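Local coordinates for protein glutathione peroxidase-like peroxiredoxin HYR1 (Saccharomyces cerevisiae, PDB 3CMI) that reduces hydroperoxides at the expense of thioredoxin and senses peroxide stress, passing the oxidation on to the transcription activator YAP1, at residues Q23-F27 / D28-G32; E161-E164 / E165-E169. All coordinates share one frame; numbering follows the deposited sequence.

Interaction 1. Residues Q23-F27 / D28-G32; sequences QPFPF and DQLKG
Phe27 and Leu30 meet across a single turn of 3-10 helix that ends an extended run of chain, just ahead of strand 34-41 of the thioredoxin-like fold. The turn is closed by the hydrogen bond from Leu30 N to Phe27 O, 2.9 Å long; the donor sits well above the carbonyl plane, so no lone pair is aimed at it. One residue earlier, Gln29 N reaches Pro26 O through a weak bond of 3.4 Å. This i to i+3 spacing brings the two apolar side chains to the same side, where they run alongside each other. Leu30 offers its CD2 methyl to one face of the Phe27 ring in a CH-pi contact, 3.8 Å from the ring centroid and displaced toward the rim. Both residues are buried: Phe27 also meets the ring of Phe12 and packs on Ile37, while Leu30 packs on Val35, so the turn packs directly on the strand that follows.

The other methyl of Leu30, CD1, approaches Phe25 CE2 obliquely at 4.1 Å. With CG of Phe25 swung opposite its own backbone N (chi1 -172°), this ring is carried forward to the turn. Gln29 CG stands between its own backbone N and carbonyl carbon (chi1 74°), and the chain, extended beyond CG, crosses Phe25 at about a right angle and lays its terminal amide over one ring face, the two planes 28° apart. Asp28 turns its carboxylate back toward Pro26, the two side chains crossing at a slant, with OD2 3.2 Å from Pro26 CB.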
loop_
_atom_site.group_PDB
_atom_site.type_symbol
_atom_site.label_atom_id
_atom_site.label_comp_id
_atom_site.label_asym_id
_atom_site.label_seq_id
_atom_site.Cartn_x
_atom_site.Cartn_y
_atom_site.Cartn_z
ATOM N N GLN A 23 3.965 1.168 17.313
ATOM C CA GLN A 23 3.147 2.330 17.675
ATOM C C GLN A 23 2.043 2.580 16.635
ATOM O O GLN A 23 2.231 2.287 15.438
ATOM C CB GLN A 23 4.013 3.587 17.841
ATOM C CG GLN A 23 5.021 3.533 19.015
ATOM C CD GLN A 23 4.354 3.163 20.405
ATOM O OE1 GLN A 23 3.209 3.695 20.578
ATOM N NE2 GLN A 23 4.979 2.039 21.156
ATOM N N PRO A 24 0.886 3.127 17.088
ATOM C CA PRO A 24 -0.206 3.464 16.170
ATOM C C PRO A 24 0.254 4.378 15.045
ATOM O O PRO A 24 0.956 5.369 15.283
ATOM C CB PRO A 24 -1.209 4.200 17.062
ATOM C CG PRO A 24 -0.943 3.664 18.443
ATOM C CD PRO A 24 0.547 3.448 18.495
ATOM N N PHE A 25 -0.122 4.017 13.821
ATOM C CA PHE A 25 0.134 4.848 12.657
ATOM C C PHE A 25 -1.212 5.265 12.070
ATOM O O PHE A 25 -1.757 4.576 11.201
ATOM C CB PHE A 25 0.989 4.100 11.629
ATOM C CG PHE A 25 1.446 4.962 10.479
ATOM C CD1 PHE A 25 2.585 5.752 10.599
ATOM C CD2 PHE A 25 0.729 4.996 9.285
ATOM C CE1 PHE A 25 3.010 6.558 9.543
ATOM C CE2 PHE A 25 1.143 5.796 8.233
ATOM C CZ PHE A 25 2.286 6.578 8.362
ATOM N N PRO A 26 -1.762 6.394 12.551
ATOM C CA PRO A 26 -3.109 6.780 12.134
ATOM C C PRO A 26 -3.139 7.305 10.700
ATOM O O PRO A 26 -2.325 8.153 10.334
ATOM C CB PRO A 26 -3.496 7.867 13.141
ATOM C CG PRO A 26 -2.203 8.438 13.619
ATOM C CD PRO A 26 -1.163 7.360 13.493
ATOM N N PHE A 27 -4.065 6.791 9.897
ATOM C CA PHE A 27 -4.153 7.166 8.482
ATOM C C PHE A 27 -4.719 8.572 8.260
ATOM O O PHE A 27 -4.745 9.056 7.132
ATOM C CB PHE A 27 -4.977 6.135 7.705
ATOM C CG PHE A 27 -4.182 4.951 7.208
ATOM C CD1 PHE A 27 -2.948 4.616 7.765
ATOM C CD2 PHE A 27 -4.695 4.142 6.197
ATOM C CE1 PHE A 27 -2.229 3.513 7.299
ATOM C CE2 PHE A 27 -3.986 3.036 5.732
ATOM C CZ PHE A 27 -2.754 2.722 6.281
ATOM N N ASP A 28 -5.171 9.232 9.326
ATOM C CA ASP A 28 -5.668 10.602 9.193
ATOM C C ASP A 28 -4.544 11.576 8.811
ATOM O O ASP A 28 -4.804 12.623 8.216
ATOM C CB ASP A 28 -6.427 11.064 10.445
ATOM C CG ASP A 28 -5.528 11.237 11.653
ATOM O OD1 ASP A 28 -5.870 12.060 12.526
ATOM O OD2 ASP A 28 -4.486 10.554 11.740
ATOM N N GLN A 29 -3.301 11.210 9.132
ATOM C CA GLN A 29 -2.123 11.989 8.722
ATOM C C GLN A 29 -1.919 11.931 7.204
ATOM O O GLN A 29 -1.132 12.699 6.642
ATOM C CB GLN A 29 -0.863 11.494 9.444
ATOM C CG GLN A 29 -0.323 10.146 8.940
ATOM C CD GLN A 29 0.760 9.568 9.840
ATOM O OE1 GLN A 29 0.518 8.626 10.605
ATOM N NE2 GLN A 29 1.958 10.138 9.759
ATOM N N LEU A 30 -2.641 11.020 6.555
ATOM C CA LEU A 30 -2.526 10.783 5.117
ATOM C C LEU A 30 -3.489 11.635 4.284
ATOM O O LEU A 30 -3.507 11.527 3.056
ATOM C CB LEU A 30 -2.754 9.296 4.817
ATOM C CG LEU A 30 -1.584 8.302 4.739
ATOM C CD1 LEU A 30 -0.419 8.620 5.683
ATOM C CD2 LEU A 30 -2.082 6.880 4.937
ATOM N N LYS A 31 -4.280 12.473 4.957
ATOM C CA LYS A 31 -5.272 13.328 4.301
ATOM C C LYS A 31 -4.609 14.311 3.340
ATOM O O LYS A 31 -3.656 15.002 3.708
ATOM C CB LYS A 31 -6.109 14.088 5.337
ATOM C CG LYS A 31 -7.114 13.229 6.095
ATOM C CD LYS A 31 -7.786 14.003 7.216
ATOM C CE LYS A 31 -8.737 13.111 8.005
ATOM N NZ LYS A 31 -9.245 13.780 9.243
ATOM N N GLY A 32 -5.117 14.358 2.112
ATOM C CA GLY A 32 -4.574 15.232 1.077
ATOM C C GLY A 32 -3.364 14.649 0.371
ATOM O O GLY A 32 -2.732 15.322 -0.443
#

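Interaction 2. Residues E161-E164 / E165-E169; sequences ETIE and ELLKE
Glu165 begins the last turn of the C-terminal helix 160-167 and binds back to the turn before it, its N donating to Glu161 O at 3.2 Å. Its CG lies between its own backbone N and carbonyl carbon (chi1 65°), a placement that sets CG 3.2 Å from Thr162 O and lets the extended chain run back across Thr162, OE2 ending 3.7 Å from Thr162 CA. Leu166 N bonds to Thr162 O, and the buried leucine side chain packs on Leu139 and Tyr147 of the sheet. Leu167 follows with the shortest of the four i to i+4 bonds, N to Ile163 O at 2.9 Å. Its side chain lies beside that of Ile163, both pointing the same way, and CD1 touches Ile163 CG2 at 3.7 Å; Phe65 packs against both residues. Lys168 N donates to Glu164 O through a more bent bond (135°), while its extended chain passes this same carbonyl, with CG at 3.3 Å. Glu169 N then bonds to Leu166 O, an i to i+3 step where the helix gives way to loop. Lys168 NZ stays 4.7 Å from Glu164 OE1, whereas Glu164 OE2 is hydrogen-bonded to Tyr60 OH. At that separation lysine and glutamate form no salt bridge and probably attract only weakly; between the segments, backbone hydrogen bonds and the apolar Ile163-Leu167 pair dominate.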
loop_
_atom_site.group_PDB
_atom_site.type_symbol
_atom_site.label_atom_id
_atom_site.label_comp_id
_atom_site.label_asym_id
_atom_site.label_seq_id
_atom_site.Cartn_x
_atom_site.Cartn_y
_atom_site.Cartn_z
ATOM N N GLU A 161 2.518 7.574 -14.022
ATOM C CA GLU A 161 1.549 8.406 -14.748
ATOM C C GLU A 161 0.185 8.503 -14.060
ATOM O O GLU A 161 -0.416 9.577 -14.004
ATOM C CB GLU A 161 1.386 7.916 -16.189
ATOM C CG GLU A 161 2.569 8.241 -17.090
ATOM C CD GLU A 161 2.727 9.729 -17.340
ATOM O OE1 GLU A 161 3.840 10.248 -17.139
ATOM O OE2 GLU A 161 1.739 10.380 -17.733
ATOM N N THR A 162 -0.296 7.377 -13.543
ATOM C CA THR A 162 -1.513 7.346 -12.743
ATOM C C THR A 162 -1.339 8.138 -11.436
ATOM O O THR A 162 -2.236 8.874 -11.022
ATOM C CB THR A 162 -1.922 5.893 -12.427
ATOM O OG1 THR A 162 -2.113 5.177 -13.651
ATOM C CG2 THR A 162 -3.211 5.841 -11.597
ATOM N N ILE A 163 -0.184 7.985 -10.792
ATOM C CA ILE A 163 0.130 8.761 -9.582
ATOM C C ILE A 163 0.107 10.258 -9.892
ATOM O O ILE A 163 -0.442 11.047 -9.120
ATOM C CB ILE A 163 1.473 8.323 -8.926
ATOM C CG1 ILE A 163 1.334 6.915 -8.334
ATOM C CG2 ILE A 163 1.901 9.285 -7.791
ATOM C CD1 ILE A 163 2.650 6.253 -7.958
ATOM N N GLU A 164 0.666 10.635 -11.040
ATOM C CA GLU A 164 0.727 12.043 -11.435
ATOM C C GLU A 164 -0.655 12.666 -11.628
ATOM O O GLU A 164 -0.868 13.805 -11.217
ATOM C CB GLU A 164 1.623 12.249 -12.668
ATOM C CG GLU A 164 3.104 12.148 -12.316
ATOM C CD GLU A 164 4.049 12.598 -13.412
ATOM O OE1 GLU A 164 3.640 13.363 -14.315
ATOM O OE2 GLU A 164 5.230 12.191 -13.353
ATOM N N GLU A 165 -1.592 11.929 -12.228
ATOM C CA GLU A 165 -2.948 12.466 -12.418
ATOM C C GLU A 165 -3.743 12.591 -11.118
ATOM O O GLU A 165 -4.589 13.475 -10.986
ATOM C CB GLU A 165 -3.734 11.739 -13.529
ATOM C CG GLU A 165 -4.076 10.276 -13.300
ATOM C CD GLU A 165 -4.636 9.589 -14.556
ATOM O OE1 GLU A 165 -5.151 10.283 -15.459
ATOM O OE2 GLU A 165 -4.569 8.342 -14.640
ATOM N N LEU A 166 -3.457 11.713 -10.158
ATOM C CA LEU A 166 -4.054 11.806 -8.821
ATOM C C LEU A 166 -3.460 12.960 -8.017
ATOM O O LEU A 166 -4.153 13.587 -7.216
ATOM C CB LEU A 166 -3.888 10.497 -8.047
ATOM C CG LEU A 166 -4.589 9.233 -8.548
ATOM C CD1 LEU A 166 -4.268 8.081 -7.615
ATOM C CD2 LEU A 166 -6.097 9.430 -8.660
ATOM N N LEU A 167 -2.178 13.235 -8.228
ATOM C CA LEU A 167 -1.512 14.326 -7.522
ATOM C C LEU A 167 -2.060 15.687 -7.953
ATOM O O LEU A 167 -2.068 16.638 -7.166
ATOM C CB LEU A 167 0.006 14.261 -7.723
ATOM C CG LEU A 167 0.809 13.176 -6.994
ATOM C CD1 LEU A 167 2.172 13.017 -7.642
ATOM C CD2 LEU A 167 0.969 13.479 -5.510
ATOM N N LYS A 168 -2.531 15.760 -9.200
ATOM C CA LYS A 168 -3.062 16.988 -9.792
ATOM C C LYS A 168 -4.552 17.234 -9.493
ATOM O O LYS A 168 -5.108 18.252 -9.911
ATOM C CB LYS A 168 -2.819 16.986 -11.309
ATOM C CG LYS A 168 -1.348 16.985 -11.721
ATOM C CD LYS A 168 -1.189 16.924 -13.236
ATOM C CE LYS A 168 0.244 16.584 -13.628
ATOM N NZ LYS A 168 0.492 16.703 -15.097
ATOM N N GLU A 169 -5.186 16.308 -8.769
ATOM C CA GLU A 169 -6.611 16.394 -8.399
ATOM C C GLU A 169 -7.029 17.733 -7.802
ATOM O O GLU A 169 -6.361 18.252 -6.904
ATOM C CB GLU A 169 -6.952 15.340 -7.354
ATOM C CG GLU A 169 -7.144 13.929 -7.844
ATOM C CD GLU A 169 -7.450 13.005 -6.682
ATOM O OE1 GLU A 169 -8.596 13.051 -6.186
ATOM O OE2 GLU A 169 -6.541 12.260 -6.247
#

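In the fold
Interaction 1 precedes the first strand of the sheet, 34-41, and interaction 2 lies on the helix that follows its last strand, 146-150, so the two bracket the thioredoxin-like core along the chain. Their centres are 20 Å apart, and although the nearest atoms come to about 7 Å, the two do not touch. A common neighbour lies between them: Lys142, past the end of strand 137-140, hydrogen-bonds through NZ to Gly32 O and, weakly, through its backbone N to Glu169 OE2. Both contacts are local packing away from the peroxidatic Cys44, their centres about 13 Å and 16 Å from that of the chain.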